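PDB 7CUJ: coiled-coil quantitatively-enriched protein 1 from Schizosaccharomyces pombe, which links telomeres to the meiotic centrosome component pcp1 and is required for telomere clustering in meiotic prophase, telomere length regulation and chromosome segregation. Local coordinates for residues Asn133-Trp138 with Ile162-Ser167; Leu124-Ser127 with Leu131-Thr134. All coordinates share one frame; numbering follows the deposited sequence.

Contact 1 of 2, residues Asn133-Trp138 with Ile162-Ser167; sequences NTLTQW and IWICVS
Ile164 meets helix 129-141 with its whole branched side chain, touching Thr136 on one flank and Leu135 at its far end. The hydroxyl of Thr136 lies against the branch point, with OG1 3.3 Å from CB of Ile164 and almost as near to both carbons that leave it. These two side chains run past each other in opposite directions, and Thr136 presents its oxygen to the isoleucine rather than its methyl. That oxygen is not left without a polar partner in the apolar layer: it is hydrogen-bonded to the carbonyl oxygen of Ala132, one turn back in the same helix. With OG1 beside its own backbone N (chi1 -56°), the hydroxyl turns back along the helix toward that carbonyl, an arrangement that suits a threonine to this buried place. At the other end CD1 of Ile164 packs on CD1 of Leu135 at 4.1 Å, the two side chains crossing at about a right angle. Leu135 also touches Leu124 on strand 121-126 and Phe104 and Leu107 on helix 102-112, so it bridges the sheet and the neighbouring helix. Leu148 of strand 146-148 flanks Thr136. Strand 162-166, in which Ile164 points toward the helix while Trp163 and Cys165 point away, is thereby covered by the helix of a beta-alpha-beta unit, the packing of an alpha/beta fold with a parallel sheet.

Contact 2 of 2, residues Leu124-Ser127 with Leu131-Thr134; sequences LFIS and LANT
Ile126, at the end of strand 121-126, and Ala132, in the first turn of helix 129-141, bring their backbones within 6.4 Å, CA to CA, after a connection of only a few residues. Such closeness suits an alanine, whose single methyl group takes up little room between the helix and the sheet. The two branches of Ile126 reach two successive helix residues. Its CG2 methyl lies 3.7 Å from CB of Ala132 and also approaches the CA of that residue. The longer branch of Ile126 passes on to Leu131, and its CD1 lies 3.7 Å from CB of Leu131. CG1 stands anti to the backbone N (chi1 -171°) and the chain is extended beyond it, which carries CD1 out to the helix and leaves CG2 for the alanine. Leu131 offers the root of its side chain rather than its methyls, and the two side chains cross at about a right angle. Replacing Ile126 by an alanine would probably open a gap beneath Leu131 and Ala132, since both of the branches that reach them would be missing. Within the turn, Asn128 OD1 accepts a hydrogen bond from Leu131 N near the helix start, while the bond of Ser127 OG to Asp190 OD1 ties the turn into the fold. Ala132 also packs on Val166 and Leu148, while Ile126 touches Tyr189 and Asp190. Between the two segments themselves the contact is wholly aliphatic, with all three touching residues buried. Its hold therefore comes from close fit and the exclusion of water, while the polar bonds of the turn, such as that of Asn128 to Leu131 N, lie outside the pair.

How the contacts relate
The centres of the two contacts are only 4 Å apart, and both lie on helix 129-141, sharing Asn133 and Thr134. Along the chain strand 121-126 comes first, then the helix, then strand 146-148 and finally strand 162-166, which is inserted between the other two in the parallel sheet. Contact 2 joins the helix to the strand that precedes it, contact 1 to the next strand across. Strands 121-126 and 162-166 are neighbours, probably hydrogen-bonded from Cys165 N to Leu124 O and from Leu124 N to Trp163 O. One helix thus covers adjoining strands in the alpha/beta core of this piece of the longer telomere protein.

Contact 1 of 2, residues Asn133-Trp138 with Ile162-Ser167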
ATOM      1  N   ASN A 133     -11.541 -11.437  31.050  1.00 46.70           N
ATOM      2  CA  ASN A 133     -12.095 -10.741  32.200  1.00 50.20           C
ATOM      3  C   ASN A 133     -13.539 -10.333  31.916  1.00 51.79           C
ATOM      4  O   ASN A 133     -14.411 -10.517  32.764  1.00 54.88           O
ATOM      5  CB  ASN A 133     -11.267  -9.511  32.587  1.00 51.77           C
ATOM      6  CG  ASN A 133      -9.818  -9.821  32.896  1.00 52.05           C
ATOM      7  OD1 ASN A 133      -9.458 -10.967  33.161  1.00 50.54           O
ATOM      8  ND2 ASN A 133      -8.976  -8.800  32.870  1.00 53.29           N
ATOM      9  N   THR A 134     -13.770  -9.774  30.722  1.00 50.04           N
ATOM     10  CA  THR A 134     -15.073  -9.264  30.329  1.00 51.97           C
ATOM     11  C   THR A 134     -16.073 -10.415  30.217  1.00 50.94           C
ATOM     12  O   THR A 134     -17.215 -10.279  30.649  1.00 54.09           O
ATOM     13  CB  THR A 134     -14.982  -8.429  29.043  1.00 50.96           C
ATOM     14  OG1 THR A 134     -13.996  -7.411  29.225  1.00 53.94           O
ATOM     15  CG2 THR A 134     -16.298  -7.796  28.647  1.00 51.26           C
ATOM     16  N   LEU A 135     -15.630 -11.544  29.648  1.00 48.37           N
ATOM     17  CA  LEU A 135     -16.486 -12.705  29.450  1.00 48.17           C
ATOM     18  C   LEU A 135     -16.888 -13.260  30.814  1.00 49.38           C
ATOM     19  O   LEU A 135     -18.071 -13.470  31.071  1.00 48.67           O
ATOM     20  CB  LEU A 135     -15.728 -13.761  28.636  1.00 45.68           C
ATOM     21  CG  LEU A 135     -16.516 -14.555  27.590  1.00 44.05           C
ATOM     22  CD1 LEU A 135     -15.999 -15.983  27.512  1.00 42.12           C
ATOM     23  CD2 LEU A 135     -18.013 -14.553  27.864  1.00 46.01           C
ATOM     24  N   THR A 136     -15.883 -13.472  31.676  1.00 51.51           N
ATOM     25  CA  THR A 136     -16.055 -14.011  33.017  1.00 55.39           C
ATOM     26  C   THR A 136     -17.085 -13.190  33.790  1.00 60.20           C
ATOM     27  O   THR A 136     -17.988 -13.750  34.409  1.00 60.61           O
ATOM     28  CB  THR A 136     -14.720 -14.067  33.776  1.00 55.54           C
ATOM     29  OG1 THR A 136     -13.779 -14.832  33.021  1.00 50.81           O
ATOM     30  CG2 THR A 136     -14.844 -14.660  35.163  1.00 57.05           C
ATOM     31  N   GLN A 137     -16.940 -11.861  33.738  1.00 64.03           N
ATOM     32  CA  GLN A 137     -17.788 -10.960  34.501  1.00 70.71           C
ATOM     33  C   GLN A 137     -19.193 -10.928  33.904  1.00 70.80           C
ATOM     34  O   GLN A 137     -20.172 -10.759  34.628  1.00 74.62           O
ATOM     35  CB  GLN A 137     -17.173  -9.560  34.578  1.00 74.12           C
ATOM     36  CG  GLN A 137     -15.929  -9.479  35.456  1.00 81.38           C
ATOM     37  CD  GLN A 137     -16.167  -9.882  36.893  1.00 89.41           C
ATOM     38  OE1 GLN A 137     -17.227  -9.637  37.466  1.00 96.46           O
ATOM     39  NE2 GLN A 137     -15.165 -10.504  37.494  1.00 94.68           N
ATOM     40  N   TRP A 138     -19.280 -11.102  32.581  1.00 66.85           N
ATOM     41  CA  TRP A 138     -20.556 -11.009  31.893  1.00 69.68           C
ATOM     42  C   TRP A 138     -21.390 -12.274  32.095  1.00 71.11           C
ATOM     43  O   TRP A 138     -22.617 -12.200  32.124  1.00 73.72           O
ATOM     44  CB  TRP A 138     -20.364 -10.675  30.411  1.00 68.69           C
ATOM     45  CG  TRP A 138     -21.662 -10.605  29.669  1.00 71.78           C
ATOM     46  CD1 TRP A 138     -22.676  -9.714  29.872  1.00 76.72           C
ATOM     47  CD2 TRP A 138     -22.102 -11.484  28.621  1.00 67.05           C
ATOM     48  NE1 TRP A 138     -23.712  -9.970  29.015  1.00 76.79           N
ATOM     49  CE2 TRP A 138     -23.389 -11.048  28.235  1.00 70.50           C
ATOM     50  CE3 TRP A 138     -21.539 -12.589  27.972  1.00 59.03           C
ATOM     51  CZ2 TRP A 138     -24.115 -11.680  27.227  1.00 66.31           C
ATOM     52  CZ3 TRP A 138     -22.257 -13.211  26.975  1.00 58.36           C
ATOM     53  CH2 TRP A 138     -23.526 -12.761  26.609  1.00 61.45           C
ATOM     54  N   ILE A 162     -18.110 -23.239  34.522  1.00 57.37           N
ATOM     55  CA  ILE A 162     -17.154 -23.006  33.444  1.00 55.24           C
ATOM     56  C   ILE A 162     -15.940 -22.224  33.957  1.00 55.56           C
ATOM     57  O   ILE A 162     -16.087 -21.148  34.533  1.00 54.83           O
ATOM     58  CB  ILE A 162     -17.820 -22.335  32.216  1.00 53.16           C
ATOM     59  CG1 ILE A 162     -16.820 -22.068  31.088  1.00 51.07           C
ATOM     60  CG2 ILE A 162     -18.586 -21.076  32.600  1.00 53.52           C
ATOM     61  CD1 ILE A 162     -17.451 -21.887  29.720  1.00 47.92           C
ATOM     62  N   TRP A 163     -14.740 -22.787  33.744  1.00 56.14           N
ATOM     63  CA  TRP A 163     -13.480 -22.072  33.893  1.00 56.32           C
ATOM     64  C   TRP A 163     -13.220 -21.242  32.635  1.00 53.64           C
ATOM     65  O   TRP A 163     -13.428 -21.730  31.523  1.00 52.23           O
ATOM     66  CB  TRP A 163     -12.317 -23.051  34.118  1.00 59.56           C
ATOM     67  CG  TRP A 163     -12.227 -23.685  35.475  1.00 66.23           C
ATOM     68  CD1 TRP A 163     -12.468 -24.995  35.776  1.00 67.86           C
ATOM     69  CD2 TRP A 163     -11.823 -23.061  36.710  1.00 70.34           C
ATOM     70  NE1 TRP A 163     -12.260 -25.226  37.108  1.00 71.98           N
ATOM     71  CE2 TRP A 163     -11.865 -24.060  37.708  1.00 73.34           C
ATOM     72  CE3 TRP A 163     -11.444 -21.762  37.075  1.00 71.79           C
ATOM     73  CZ2 TRP A 163     -11.544 -23.799  39.040  1.00 76.61           C
ATOM     74  CZ3 TRP A 163     -11.127 -21.506  38.392  1.00 75.72           C
ATOM     75  CH2 TRP A 163     -11.176 -22.511  39.361  1.00 78.75           C
ATOM     76  N   ILE A 164     -12.758 -19.996  32.819  1.00 51.90           N
ATOM     77  CA  ILE A 164     -12.289 -19.155  31.723  1.00 49.21           C
ATOM     78  C   ILE A 164     -10.771 -19.033  31.829  1.00 49.72           C
ATOM     79  O   ILE A 164     -10.264 -18.414  32.763  1.00 50.56           O
ATOM     80  CB  ILE A 164     -12.960 -17.764  31.732  1.00 48.57           C
ATOM     81  CG1 ILE A 164     -14.490 -17.839  31.746  1.00 46.81           C
ATOM     82  CG2 ILE A 164     -12.442 -16.895  30.592  1.00 46.87           C
ATOM     83  CD1 ILE A 164     -15.095 -18.590  30.579  1.00 44.97           C
ATOM     84  N   CYS A 165     -10.059 -19.600  30.847  1.00 48.73           N
ATOM     85  CA  CYS A 165      -8.609 -19.690  30.903  1.00 51.98           C
ATOM     86  C   CYS A 165      -7.971 -18.857  29.792  1.00 51.19           C
ATOM     87  O   CYS A 165      -8.341 -18.965  28.624  1.00 49.87           O
ATOM     88  CB  CYS A 165      -8.150 -21.139  30.788  1.00 53.76           C
ATOM     89  SG  CYS A 165      -6.404 -21.375  31.211  1.00 57.19           S
ATOM     90  N   VAL A 166      -7.002 -18.024  30.182  1.00 52.43           N
ATOM     91  CA  VAL A 166      -6.165 -17.292  29.248  1.00 51.57           C
ATOM     92  C   VAL A 166      -5.133 -18.268  28.690  1.00 53.76           C
ATOM     93  O   VAL A 166      -4.485 -18.982  29.450  1.00 55.44           O
ATOM     94  CB  VAL A 166      -5.512 -16.073  29.932  1.00 53.38           C
ATOM     95  CG1 VAL A 166      -4.331 -15.528  29.147  1.00 54.02           C
ATOM     96  CG2 VAL A 166      -6.525 -14.973  30.202  1.00 51.35           C
ATOM     97  N   SER A 167      -4.992 -18.286  27.357  1.00 53.61           N
ATOM     98  CA  SER A 167      -4.209 -19.295  26.657  1.00 56.85           C
ATOM     99  C   SER A 167      -2.743 -19.265  27.090  1.00 62.56           C
ATOM    100  O   SER A 167      -2.039 -20.263  26.951  1.00 65.05           O
ATOM    101  CB  SER A 167      -4.361 -19.171  25.160  1.00 54.44           C
ATOM    102  OG  SER A 167      -3.721 -18.000  24.675  1.00 54.00           O
TER

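Contact 2 of 2, residues Leu124-Ser127 with Leu131-Thr134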
ATOM      1  N   LEU A 124     -12.802 -23.145  29.108  1.00 52.18           N
ATOM      2  CA  LEU A 124     -12.780 -22.292  27.932  1.00 47.33           C
ATOM      3  C   LEU A 124     -11.422 -21.598  27.828  1.00 46.03           C
ATOM      4  O   LEU A 124     -10.966 -20.962  28.775  1.00 45.78           O
ATOM      5  CB  LEU A 124     -13.933 -21.283  27.993  1.00 46.24           C
ATOM      6  CG  LEU A 124     -14.066 -20.360  26.781  1.00 44.57           C
ATOM      7  CD1 LEU A 124     -15.519 -20.197  26.372  1.00 43.72           C
ATOM      8  CD2 LEU A 124     -13.424 -19.003  27.041  1.00 42.55           C
ATOM      9  N   PHE A 125     -10.791 -21.733  26.657  1.00 43.47           N
ATOM     10  CA  PHE A 125      -9.528 -21.073  26.372  1.00 42.18           C
ATOM     11  C   PHE A 125      -9.773 -19.859  25.482  1.00 38.74           C
ATOM     12  O   PHE A 125     -10.537 -19.927  24.521  1.00 36.02           O
ATOM     13  CB  PHE A 125      -8.534 -22.052  25.743  1.00 43.54           C
ATOM     14  CG  PHE A 125      -7.892 -22.995  26.728  1.00 48.45           C
ATOM     15  CD1 PHE A 125      -8.521 -24.174  27.097  1.00 50.68           C
ATOM     16  CD2 PHE A 125      -6.662 -22.698  27.296  1.00 50.54           C
ATOM     17  CE1 PHE A 125      -7.933 -25.038  28.011  1.00 54.88           C
ATOM     18  CE2 PHE A 125      -6.069 -23.565  28.203  1.00 55.00           C
ATOM     19  CZ  PHE A 125      -6.707 -24.733  28.562  1.00 56.63           C
ATOM     20  N   ILE A 126      -9.111 -18.748  25.825  1.00 37.31           N
ATOM     21  CA  ILE A 126      -9.238 -17.496  25.097  1.00 34.62           C
ATOM     22  C   ILE A 126      -7.883 -16.791  25.126  1.00 35.65           C
ATOM     23  O   ILE A 126      -7.222 -16.761  26.162  1.00 38.04           O
ATOM     24  CB  ILE A 126     -10.385 -16.640  25.681  1.00 33.57           C
ATOM     25  CG1 ILE A 126     -10.701 -15.414  24.819  1.00 31.46           C
ATOM     26  CG2 ILE A 126     -10.121 -16.266  27.134  1.00 35.61           C
ATOM     27  CD1 ILE A 126     -12.022 -14.754  25.156  1.00 30.57           C
ATOM     28  N   SER A 127      -7.470 -16.240  23.980  1.00 34.54           N
ATOM     29  CA  SER A 127      -6.113 -15.739  23.823  1.00 34.83           C
ATOM     30  C   SER A 127      -6.066 -14.221  23.989  1.00 34.79           C
ATOM     31  O   SER A 127      -5.424 -13.529  23.203  1.00 35.48           O
ATOM     32  CB  SER A 127      -5.517 -16.180  22.505  1.00 32.86           C
ATOM     33  OG  SER A 127      -6.242 -15.629  21.418  1.00 30.39           O
ATOM     34  N   LEU A 131     -10.595  -9.789  27.275  1.00 35.81           N
ATOM     35  CA  LEU A 131     -11.820 -10.476  26.899  1.00 35.57           C
ATOM     36  C   LEU A 131     -12.142 -11.573  27.909  1.00 36.71           C
ATOM     37  O   LEU A 131     -13.306 -11.779  28.240  1.00 36.40           O
ATOM     38  CB  LEU A 131     -11.685 -11.039  25.483  1.00 33.07           C
ATOM     39  CG  LEU A 131     -11.748 -10.005  24.360  1.00 32.27           C
ATOM     40  CD1 LEU A 131     -11.490 -10.656  23.010  1.00 30.44           C
ATOM     41  CD2 LEU A 131     -13.088  -9.283  24.360  1.00 32.45           C
ATOM     42  N   ALA A 132     -11.100 -12.262  28.392  1.00 38.32           N
ATOM     43  CA  ALA A 132     -11.249 -13.250  29.451  1.00 41.19           C
ATOM     44  C   ALA A 132     -11.984 -12.632  30.639  1.00 44.31           C
ATOM     45  O   ALA A 132     -12.936 -13.216  31.149  1.00 46.46           O
ATOM     46  CB  ALA A 132      -9.898 -13.786  29.859  1.00 41.02           C
ATOM     47  N   ASN A 133     -11.541 -11.437  31.050  1.00 46.70           N
ATOM     48  CA  ASN A 133     -12.095 -10.741  32.200  1.00 50.20           C
ATOM     49  C   ASN A 133     -13.539 -10.333  31.916  1.00 51.79           C
ATOM     50  O   ASN A 133     -14.411 -10.517  32.764  1.00 54.88           O
ATOM     51  CB  ASN A 133     -11.267  -9.511  32.587  1.00 51.77           C
ATOM     52  CG  ASN A 133      -9.818  -9.821  32.896  1.00 52.05           C
ATOM     53  OD1 ASN A 133      -9.458 -10.967  33.161  1.00 50.54           O
ATOM     54  ND2 ASN A 133      -8.976  -8.800  32.870  1.00 53.29           N
ATOM     55  N   THR A 134     -13.770  -9.774  30.722  1.00 50.04           N
ATOM     56  CA  THR A 134     -15.073  -9.264  30.329  1.00 51.97           C
ATOM     57  C   THR A 134     -16.073 -10.415  30.217  1.00 50.94           C
ATOM     58  O   THR A 134     -17.215 -10.279  30.649  1.00 54.09           O
ATOM     59  CB  THR A 134     -14.982  -8.429  29.043  1.00 50.96           C
ATOM     60  OG1 THR A 134     -13.996  -7.411  29.225  1.00 53.94           O
ATOM     61  CG2 THR A 134     -16.298  -7.796  28.647  1.00 51.26           C
TER